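Local coordinates for protein enoyl-CoA hydratase (Geobacillus kaustophilus, PDB 2PPY) that probably catalyses the hydration of enoyl-CoA thioesters in fatty acid beta-oxidation, at residues I26-L34 with S67-L75; Q102-V113 with D124-I135. All blocks are in the same frame, centred on the assembly; numbering follows the deposited sequence.

How the contacts relate
Contact 2 is the more deeply buried, near the middle of the chain; contact 1 lies further out, partly buried, its centre about 17 Å from that of contact 2. Contact 2 pairs two neighbouring parallel strands of the main sheet and continues into the small sheet beyond them, with regular backbone bonds and mostly apolar side chains. Contact 1 joins two loops, so its chemistry is more varied: polar turns, a helix cap and two aromatic rings, each with a CH group over one face. The two contacts touch directly, since S67 N probably bonds to H111 O and V113 N to S67 O, which ties segment 67-75 to the end of segment 102-113.

Contact 1 (I26-L34 with S67-L75); sequences INKSNSYDL and SAGADINFL
Y32 and A70 form a single backbone bridge between two loops: 26-34, between strand 19-24 and helix 34-48, and 67-75, which runs into the short helix 72-75. Y32 N donates to G69 O (3.1 Å), and D71 N returns a nearly straight bond to Y32 O (2.9 Å, 168° at the hydrogen). A few residues back, A68 N bonds to S29 O, and the hydroxyl of S67 donates to N30 O (3.0 Å) from above the carbonyl plane. That same hydroxyl accepts from G69 N in an ST turn. With CG between the backbone N and carbonyl carbon (chi1 62°), the Y32 ring turns to lay one face on A70, whose CA sits over the ring centre, 3.8 Å from the centroid, in a CH-pi contact. Y37 meets Y32 edge-to-face.

A second CH-pi contact puts D33 CB over the centre of the F74 ring (3.6 Å to the centroid), while F74 CZ reaches L34 CB at 3.9 Å. Both aspartates are N-caps: D71 OD1 takes F74 N from above the carboxylate plane, with a weak second bond from N73 N, and D33 OD1 takes F36 N. N27 organises the start of segment 26-34. Its OD1 accepts from S29 N, an Asx turn, and from S31 N, while ND2 returns a bond to S31 O, so both ends of the amide are held. The SAGADI sequence is consistent with the segment that, in crotonase-fold enzymes, supplies a backbone N-H of the oxyanion hole for the acyl-CoA thioester.

Contact 2 (Q102-V113 with D124-I135); sequences QVYIACLEGHTV and DLRFMGDEAGKI
Strands 103-108 and 125-129 run parallel, their axes 4.6 Å apart at closest and 22° from aligned, joined through helix 115-121 in a beta-alpha-beta crossover of the crotonase fold. The backbone bonds alternate in the parallel manner: L125 N to Y104 O, A106 N to L125 O, F127 N to A106 O, L108 N to F127 O and G129 N to L108 O. Past the type I turn G129-A132 the pairing resumes between strand 111-113 and the start of strand 135-136, with T112 N bonded to K134 O.

D124 opens the pairing with its side chain. OD2 takes Y104 N at 2.7 Å, nearly straight, on the anti side of the carboxylate and tilted 31° out of its plane; it also forms a salt bridge with K216, which would offset the charge of this buried carboxylate. I105, C107, L125 and F127 share the sheet face under helix 193-205. There I105 CG2, set opposite the backbone N, lies over the F127 ring toward its rim (3.7 Å to CD2), and I105 CG1 runs beside L125 CD1. On the opposite face are A106, L108, R126 and M128; A106 packs on A120 of helix 115-121 and L108 on F66, and L108 CB meets M128 CG (3.9 Å). At the far end the K134 chain runs alongside H111: K134 N lies in plane at the ring edge, and CG is 3.7 Å from H111 CD2. The M128 chain, modelled as selenomethionine, bends at chi3 so that its methyl CE lies 3.6 Å from both G110 O and T112 OG1, the two atoms that T112's own hydroxyl bond to G110 O joins.

Contact 1 (I26-L34 with S67-L75)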
loop_
_atom_site.group_PDB
_atom_site.type_symbol
_atom_site.label_atom_id
_atom_site.label_comp_id
_atom_site.label_asym_id
_atom_site.label_seq_id
_atom_site.Cartn_x
_atom_site.Cartn_y
_atom_site.Cartn_z
ATOM N N ILE A 26 2.492 -33.608 19.788
ATOM C CA ILE A 26 1.065 -33.830 19.630
ATOM C C ILE A 26 0.705 -35.269 19.273
ATOM O O ILE A 26 -0.217 -35.854 19.841
ATOM C CB ILE A 26 0.497 -32.915 18.538
ATOM C CG1 ILE A 26 0.970 -31.480 18.769
ATOM C CG2 ILE A 26 -1.019 -32.978 18.536
ATOM C CD1 ILE A 26 0.822 -30.588 17.548
ATOM N N ASN A 27 1.425 -35.827 18.310
ATOM C CA ASN A 27 1.176 -37.189 17.862
ATOM C C ASN A 27 2.224 -37.609 16.842
ATOM O O ASN A 27 3.191 -36.891 16.597
ATOM C CB ASN A 27 -0.240 -37.317 17.260
ATOM C CG ASN A 27 -0.521 -36.294 16.175
ATOM O OD1 ASN A 27 0.349 -35.979 15.368
ATOM N ND2 ASN A 27 -1.756 -35.788 16.136
ATOM N N LYS A 28 2.010 -38.784 16.262
ATOM C CA LYS A 28 2.936 -39.354 15.296
ATOM C C LYS A 28 3.473 -38.379 14.252
ATOM O O LYS A 28 4.647 -38.452 13.874
ATOM C CB LYS A 28 2.255 -40.523 14.574
ATOM C CG LYS A 28 0.918 -40.109 13.940
ATOM C CD LYS A 28 0.133 -41.273 13.318
ATOM C CE LYS A 28 0.653 -42.640 13.724
ATOM N NZ LYS A 28 -0.216 -43.720 13.146
ATOM N N SER A 29 2.624 -37.467 13.780
ATOM C CA SER A 29 3.045 -36.503 12.756
ATOM C C SER A 29 2.769 -35.058 13.172
ATOM O O SER A 29 2.829 -34.142 12.355
ATOM C CB SER A 29 2.332 -36.796 11.427
ATOM O OG SER A 29 0.934 -36.733 11.567
ATOM N N ASN A 30 2.507 -34.863 14.462
ATOM C CA ASN A 30 2.194 -33.549 15.001
ATOM C C ASN A 30 1.071 -32.858 14.235
ATOM O O ASN A 30 1.137 -31.650 13.987
ATOM C CB ASN A 30 3.430 -32.641 15.033
ATOM C CG ASN A 30 4.290 -32.871 16.262
ATOM O OD1 ASN A 30 3.777 -33.085 17.360
ATOM N ND2 ASN A 30 5.603 -32.808 16.088
ATOM N N SER A 31 0.052 -33.623 13.843
ATOM C CA SER A 31 -1.108 -33.053 13.156
ATOM C C SER A 31 -1.913 -32.363 14.247
ATOM O O SER A 31 -2.352 -33.006 15.200
ATOM C CB SER A 31 -1.940 -34.153 12.502
ATOM O OG SER A 31 -1.244 -34.707 11.404
ATOM N N TYR A 32 -2.114 -31.059 14.103
ATOM C CA TYR A 32 -2.803 -30.278 15.127
ATOM C C TYR A 32 -4.296 -30.044 14.970
ATOM O O TYR A 32 -4.880 -30.300 13.917
ATOM C CB TYR A 32 -2.116 -28.919 15.264
ATOM C CG TYR A 32 -2.157 -28.095 13.994
ATOM C CD1 TYR A 32 -1.077 -28.075 13.109
ATOM C CD2 TYR A 32 -3.291 -27.351 13.666
ATOM C CE1 TYR A 32 -1.130 -27.327 11.924
ATOM C CE2 TYR A 32 -3.353 -26.606 12.486
ATOM C CZ TYR A 32 -2.272 -26.599 11.623
ATOM O OH TYR A 32 -2.349 -25.875 10.459
ATOM N N ASP A 33 -4.895 -29.540 16.047
ATOM C CA ASP A 33 -6.315 -29.202 16.093
ATOM C C ASP A 33 -6.429 -27.808 16.711
ATOM O O ASP A 33 -5.426 -27.113 16.862
ATOM C CB ASP A 33 -7.097 -30.207 16.945
ATOM C CG ASP A 33 -6.516 -30.369 18.338
ATOM O OD1 ASP A 33 -5.843 -29.439 18.830
ATOM O OD2 ASP A 33 -6.745 -31.431 18.950
ATOM N N LEU A 34 -7.638 -27.403 17.084
ATOM C CA LEU A 34 -7.834 -26.082 17.670
ATOM C C LEU A 34 -7.160 -25.953 19.026
ATOM O O LEU A 34 -6.538 -24.935 19.320
ATOM C CB LEU A 34 -9.331 -25.761 17.806
ATOM C CG LEU A 34 -9.671 -24.413 18.464
ATOM C CD1 LEU A 34 -8.934 -23.284 17.747
ATOM C CD2 LEU A 34 -11.175 -24.178 18.424
ATOM N N SER A 67 6.001 -31.205 11.722
ATOM C CA SER A 67 4.541 -31.172 11.710
ATOM C C SER A 67 4.010 -31.353 10.292
ATOM O O SER A 67 4.524 -30.753 9.340
ATOM C CB SER A 67 4.016 -29.852 12.279
ATOM O OG SER A 67 2.607 -29.783 12.153
ATOM N N ALA A 68 2.979 -32.181 10.150
ATOM C CA ALA A 68 2.379 -32.425 8.842
ATOM C C ALA A 68 1.141 -31.558 8.623
ATOM O O ALA A 68 0.353 -31.816 7.720
ATOM C CB ALA A 68 2.018 -33.899 8.693
ATOM N N GLY A 69 0.966 -30.534 9.453
ATOM C CA GLY A 69 -0.181 -29.658 9.290
ATOM C C GLY A 69 -1.398 -29.997 10.134
ATOM O O GLY A 69 -1.291 -30.633 11.182
ATOM N N ALA A 70 -2.566 -29.573 9.670
ATOM C CA ALA A 70 -3.807 -29.817 10.395
ATOM C C ALA A 70 -4.266 -31.270 10.336
ATOM O O ALA A 70 -4.109 -31.945 9.317
ATOM C CB ALA A 70 -4.908 -28.903 9.860
ATOM N N ASP A 71 -4.835 -31.743 11.441
ATOM C CA ASP A 71 -5.352 -33.105 11.530
ATOM C C ASP A 71 -6.578 -33.212 10.621
ATOM O O ASP A 71 -7.601 -32.586 10.879
ATOM C CB ASP A 71 -5.747 -33.413 12.978
ATOM C CG ASP A 71 -6.187 -34.852 13.171
ATOM O OD1 ASP A 71 -7.142 -35.285 12.493
ATOM O OD2 ASP A 71 -5.578 -35.548 14.008
ATOM N N ILE A 72 -6.472 -34.002 9.557
ATOM C CA ILE A 72 -7.570 -34.166 8.609
ATOM C C ILE A 72 -8.833 -34.722 9.252
ATOM O O ILE A 72 -9.942 -34.397 8.827
ATOM C CB ILE A 72 -7.166 -35.085 7.445
ATOM C CG1 ILE A 72 -5.887 -34.558 6.784
ATOM C CG2 ILE A 72 -8.300 -35.166 6.432
ATOM C CD1 ILE A 72 -5.991 -33.139 6.275
ATOM N N ASN A 73 -8.667 -35.566 10.268
ATOM C CA ASN A 73 -9.811 -36.140 10.970
ATOM C C ASN A 73 -10.542 -35.026 11.700
ATOM O O ASN A 73 -11.767 -34.926 11.642
ATOM C CB ASN A 73 -9.359 -37.200 11.979
ATOM C CG ASN A 73 -8.967 -38.504 11.317
ATOM O OD1 ASN A 73 -9.760 -39.107 10.589
ATOM N ND2 ASN A 73 -7.741 -38.953 11.570
ATOM N N PHE A 74 -9.780 -34.186 12.389
ATOM C CA PHE A 74 -10.367 -33.072 13.111
ATOM C C PHE A 74 -10.873 -32.044 12.109
ATOM O O PHE A 74 -12.015 -31.595 12.193
ATOM C CB PHE A 74 -9.335 -32.433 14.045
ATOM C CG PHE A 74 -9.836 -31.204 14.746
ATOM C CD1 PHE A 74 -9.765 -29.956 14.131
ATOM C CD2 PHE A 74 -10.416 -31.293 16.008
ATOM C CE1 PHE A 74 -10.265 -28.817 14.760
ATOM C CE2 PHE A 74 -10.919 -30.159 16.645
ATOM C CZ PHE A 74 -10.843 -28.919 16.018
ATOM N N LEU A 75 -10.015 -31.681 11.161
ATOM C CA LEU A 75 -10.357 -30.702 10.132
ATOM C C LEU A 75 -11.733 -31.020 9.565
ATOM O O LEU A 75 -12.647 -30.202 9.655
ATOM C CB LEU A 75 -9.300 -30.719 9.021
ATOM C CG LEU A 75 -9.327 -29.638 7.933
ATOM C CD1 LEU A 75 -8.003 -29.651 7.186
ATOM C CD2 LEU A 75 -10.486 -29.873 6.973
#

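Contact 2 (Q102-V113 with D124-I135)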
loop_
_atom_site.group_PDB
_atom_site.type_symbol
_atom_site.label_atom_id
_atom_site.label_comp_id
_atom_site.label_asym_id
_atom_site.label_seq_id
_atom_site.Cartn_x
_atom_site.Cartn_y
_atom_site.Cartn_z
ATOM N N GLN A 102 10.637 -11.101 20.793
ATOM C CA GLN A 102 11.573 -12.211 20.614
ATOM C C GLN A 102 11.740 -12.626 19.167
ATOM O O GLN A 102 10.812 -12.512 18.367
ATOM C CB GLN A 102 11.117 -13.466 21.374
ATOM C CG GLN A 102 11.042 -13.370 22.881
ATOM C CD GLN A 102 9.792 -12.668 23.356
ATOM O OE1 GLN A 102 8.772 -12.650 22.662
ATOM N NE2 GLN A 102 9.856 -12.101 24.556
ATOM N N VAL A 103 12.927 -13.132 18.849
ATOM C CA VAL A 103 13.212 -13.630 17.517
ATOM C C VAL A 103 12.746 -15.084 17.526
ATOM O O VAL A 103 13.183 -15.880 18.363
ATOM C CB VAL A 103 14.724 -13.576 17.203
ATOM C CG1 VAL A 103 15.027 -14.335 15.918
ATOM C CG2 VAL A 103 15.169 -12.132 17.073
ATOM N N TYR A 104 11.843 -15.422 16.614
ATOM C CA TYR A 104 11.329 -16.782 16.519
ATOM C C TYR A 104 12.063 -17.596 15.450
ATOM O O TYR A 104 12.107 -17.215 14.281
ATOM C CB TYR A 104 9.826 -16.756 16.219
ATOM C CG TYR A 104 8.954 -16.656 17.457
ATOM C CD1 TYR A 104 9.017 -15.544 18.298
ATOM C CD2 TYR A 104 8.091 -17.694 17.803
ATOM C CE1 TYR A 104 8.240 -15.473 19.460
ATOM C CE2 TYR A 104 7.314 -17.633 18.957
ATOM C CZ TYR A 104 7.394 -16.525 19.780
ATOM O OH TYR A 104 6.639 -16.483 20.922
ATOM N N ILE A 105 12.642 -18.718 15.865
ATOM C CA ILE A 105 13.379 -19.589 14.958
ATOM C C ILE A 105 12.711 -20.957 14.898
ATOM O O ILE A 105 12.447 -21.571 15.932
ATOM C CB ILE A 105 14.837 -19.799 15.433
ATOM C CG1 ILE A 105 15.515 -18.450 15.664
ATOM C CG2 ILE A 105 15.622 -20.607 14.390
ATOM C CD1 ILE A 105 16.906 -18.577 16.251
ATOM N N ALA A 106 12.438 -21.429 13.689
ATOM C CA ALA A 106 11.830 -22.737 13.505
ATOM C C ALA A 106 12.957 -23.745 13.313
ATOM O O ALA A 106 13.713 -23.656 12.347
ATOM C CB ALA A 106 10.934 -22.729 12.285
ATOM N N CYS A 107 13.081 -24.690 14.240
ATOM C CA CYS A 107 14.120 -25.709 14.144
ATOM C C CYS A 107 13.505 -26.917 13.451
ATOM O O CYS A 107 12.829 -27.727 14.083
ATOM C CB CYS A 107 14.617 -26.102 15.537
ATOM S SG CYS A 107 16.047 -27.222 15.515
ATOM N N LEU A 108 13.746 -27.039 12.149
ATOM C CA LEU A 108 13.173 -28.129 11.373
ATOM C C LEU A 108 14.067 -29.367 11.289
ATOM O O LEU A 108 15.108 -29.360 10.626
ATOM C CB LEU A 108 12.832 -27.613 9.973
ATOM C CG LEU A 108 12.007 -26.316 9.967
ATOM C CD1 LEU A 108 11.817 -25.836 8.529
ATOM C CD2 LEU A 108 10.651 -26.546 10.642
ATOM N N GLU A 109 13.649 -30.433 11.967
ATOM C CA GLU A 109 14.405 -31.681 11.981
ATOM C C GLU A 109 13.675 -32.816 11.278
ATOM O O GLU A 109 14.222 -33.903 11.112
ATOM C CB GLU A 109 14.722 -32.091 13.419
ATOM C CG GLU A 109 15.761 -31.219 14.096
ATOM C CD GLU A 109 15.938 -31.564 15.559
ATOM O OE1 GLU A 109 15.028 -31.256 16.357
ATOM O OE2 GLU A 109 16.984 -32.150 15.912
ATOM N N GLY A 110 12.437 -32.562 10.867
ATOM C CA GLY A 110 11.663 -33.583 10.181
ATOM C C GLY A 110 10.763 -32.981 9.121
ATOM O O GLY A 110 10.890 -31.806 8.787
ATOM N N HIS A 111 9.851 -33.787 8.589
ATOM C CA HIS A 111 8.927 -33.319 7.565
ATOM C C HIS A 111 8.214 -32.058 8.027
ATOM O O HIS A 111 7.664 -32.011 9.132
ATOM C CB HIS A 111 7.897 -34.405 7.240
ATOM C CG HIS A 111 8.480 -35.616 6.578
ATOM N ND1 HIS A 111 8.289 -36.893 7.062
ATOM C CD2 HIS A 111 9.249 -35.744 5.472
ATOM C CE1 HIS A 111 8.919 -37.755 6.280
ATOM N NE2 HIS A 111 9.506 -37.084 5.312
ATOM N N THR A 112 8.233 -31.042 7.167
ATOM C CA THR A 112 7.602 -29.752 7.440
ATOM C C THR A 112 6.686 -29.435 6.265
ATOM O O THR A 112 7.097 -28.780 5.309
ATOM C CB THR A 112 8.669 -28.637 7.569
ATOM O OG1 THR A 112 9.611 -28.997 8.586
ATOM C CG2 THR A 112 8.029 -27.315 7.941
ATOM N N VAL A 113 5.444 -29.902 6.336
ATOM C CA VAL A 113 4.504 -29.697 5.246
ATOM C C VAL A 113 3.154 -29.126 5.663
ATOM O O VAL A 113 2.759 -29.209 6.828
ATOM C CB VAL A 113 4.274 -31.022 4.474
ATOM C CG1 VAL A 113 5.586 -31.497 3.858
ATOM C CG2 VAL A 113 3.724 -32.086 5.411
ATOM N N ASP A 124 10.494 -15.967 12.313
ATOM C CA ASP A 124 11.471 -15.051 11.723
ATOM C C ASP A 124 12.564 -15.752 10.918
ATOM O O ASP A 124 13.058 -15.207 9.930
ATOM C CB ASP A 124 12.122 -14.194 12.820
ATOM C CG ASP A 124 11.099 -13.438 13.653
ATOM O OD1 ASP A 124 10.177 -12.854 13.053
ATOM O OD2 ASP A 124 11.214 -13.418 14.900
ATOM N N LEU A 125 12.943 -16.955 11.344
ATOM C CA LEU A 125 13.985 -17.716 10.663
ATOM C C LEU A 125 13.646 -19.202 10.645
ATOM O O LEU A 125 12.892 -19.681 11.483
ATOM C CB LEU A 125 15.330 -17.522 11.372
ATOM C CG LEU A 125 15.913 -16.113 11.501
ATOM C CD1 LEU A 125 17.013 -16.104 12.564
ATOM C CD2 LEU A 125 16.445 -15.649 10.154
ATOM N N ARG A 126 14.227 -19.925 9.692
ATOM C CA ARG A 126 14.007 -21.361 9.561
ATOM C C ARG A 126 15.327 -22.091 9.324
ATOM O O ARG A 126 16.017 -21.814 8.346
ATOM C CB ARG A 126 13.053 -21.640 8.394
ATOM C CG ARG A 126 11.603 -21.220 8.651
ATOM C CD ARG A 126 10.883 -20.923 7.342
ATOM N NE ARG A 126 11.418 -19.714 6.721
ATOM C CZ ARG A 126 11.212 -18.484 7.184
ATOM N NH1 ARG A 126 10.472 -18.295 8.272
ATOM N NH2 ARG A 126 11.761 -17.442 6.575
ATOM N N PHE A 127 15.679 -23.004 10.232
ATOM C CA PHE A 127 16.907 -23.803 10.117
ATOM C C PHE A 127 16.474 -25.257 9.950
ATOM O O PHE A 127 15.651 -25.753 10.717
ATOM C CB PHE A 127 17.785 -23.677 11.375
ATOM C CG PHE A 127 18.261 -22.269 11.669
ATOM C CD1 PHE A 127 18.257 -21.281 10.682
ATOM C CD2 PHE A 127 18.730 -21.937 12.940
ATOM C CE1 PHE A 127 18.709 -19.978 10.964
ATOM C CE2 PHE A 127 19.185 -20.642 13.232
ATOM C CZ PHE A 127 19.175 -19.662 12.239
HETATM N N MSE A 128 17.027 -25.949 8.960
HETATM C CA MSE A 128 16.631 -27.332 8.707
HETATM C C MSE A 128 17.784 -28.334 8.626
HETATM O O MSE A 128 18.876 -27.996 8.174
HETATM C CB MSE A 128 15.811 -27.371 7.416
HETATM C CG MSE A 128 15.206 -28.715 7.062
HETATM SE SE MSE A 128 13.857 -28.482 5.693
HETATM C CE MSE A 128 12.470 -29.622 6.413
ATOM N N GLY A 129 17.525 -29.568 9.062
ATOM C CA GLY A 129 18.541 -30.610 9.020
ATOM C C GLY A 129 18.725 -31.148 7.611
ATOM O O GLY A 129 17.757 -31.213 6.852
ATOM N N ASP A 130 19.943 -31.555 7.254
ATOM C CA ASP A 130 20.169 -32.043 5.894
ATOM C C ASP A 130 19.501 -33.370 5.543
ATOM O O ASP A 130 19.596 -33.832 4.410
ATOM C CB ASP A 130 21.673 -32.087 5.558
ATOM C CG ASP A 130 22.475 -32.995 6.478
ATOM O OD1 ASP A 130 23.710 -33.025 6.310
ATOM O OD2 ASP A 130 21.897 -33.671 7.353
ATOM N N GLU A 131 18.809 -33.965 6.508
ATOM C CA GLU A 131 18.093 -35.217 6.280
ATOM C C GLU A 131 16.695 -35.091 6.886
ATOM O O GLU A 131 16.027 -36.091 7.155
ATOM C CB GLU A 131 18.834 -36.393 6.931
ATOM C CG GLU A 131 20.247 -36.619 6.411
ATOM C CD GLU A 131 20.878 -37.888 6.967
ATOM O OE1 GLU A 131 20.368 -38.990 6.667
ATOM O OE2 GLU A 131 21.883 -37.790 7.705
ATOM N N ALA A 132 16.260 -33.847 7.088
ATOM C CA ALA A 132 14.958 -33.546 7.681
ATOM C C ALA A 132 13.757 -34.074 6.906
ATOM O O ALA A 132 12.668 -34.197 7.460
ATOM C CB ALA A 132 14.817 -32.035 7.883
ATOM N N GLY A 133 13.939 -34.373 5.626
ATOM C CA GLY A 133 12.828 -34.896 4.850
ATOM C C GLY A 133 12.236 -33.975 3.803
ATOM O O GLY A 133 12.963 -33.372 3.010
ATOM N N LYS A 134 10.909 -33.867 3.812
ATOM C CA LYS A 134 10.165 -33.052 2.846
ATOM C C LYS A 134 9.656 -31.732 3.408
ATOM O O LYS A 134 9.291 -31.633 4.581
ATOM C CB LYS A 134 8.945 -33.818 2.329
ATOM C CG LYS A 134 9.192 -35.232 1.833
ATOM C CD LYS A 134 7.854 -35.889 1.499
ATOM C CE LYS A 134 8.010 -37.322 1.020
ATOM N NZ LYS A 134 6.686 -37.936 0.703
ATOM N N ILE A 135 9.615 -30.720 2.552
ATOM C CA ILE A 135 9.109 -29.413 2.947
ATOM C C ILE A 135 8.301 -28.858 1.773
ATOM O O ILE A 135 8.774 -28.840 0.636
ATOM C CB ILE A 135 10.270 -28.455 3.343
ATOM C CG1 ILE A 135 9.713 -27.081 3.719
ATOM C CG2 ILE A 135 11.283 -28.358 2.211
ATOM C CD1 ILE A 135 10.716 -26.200 4.433
#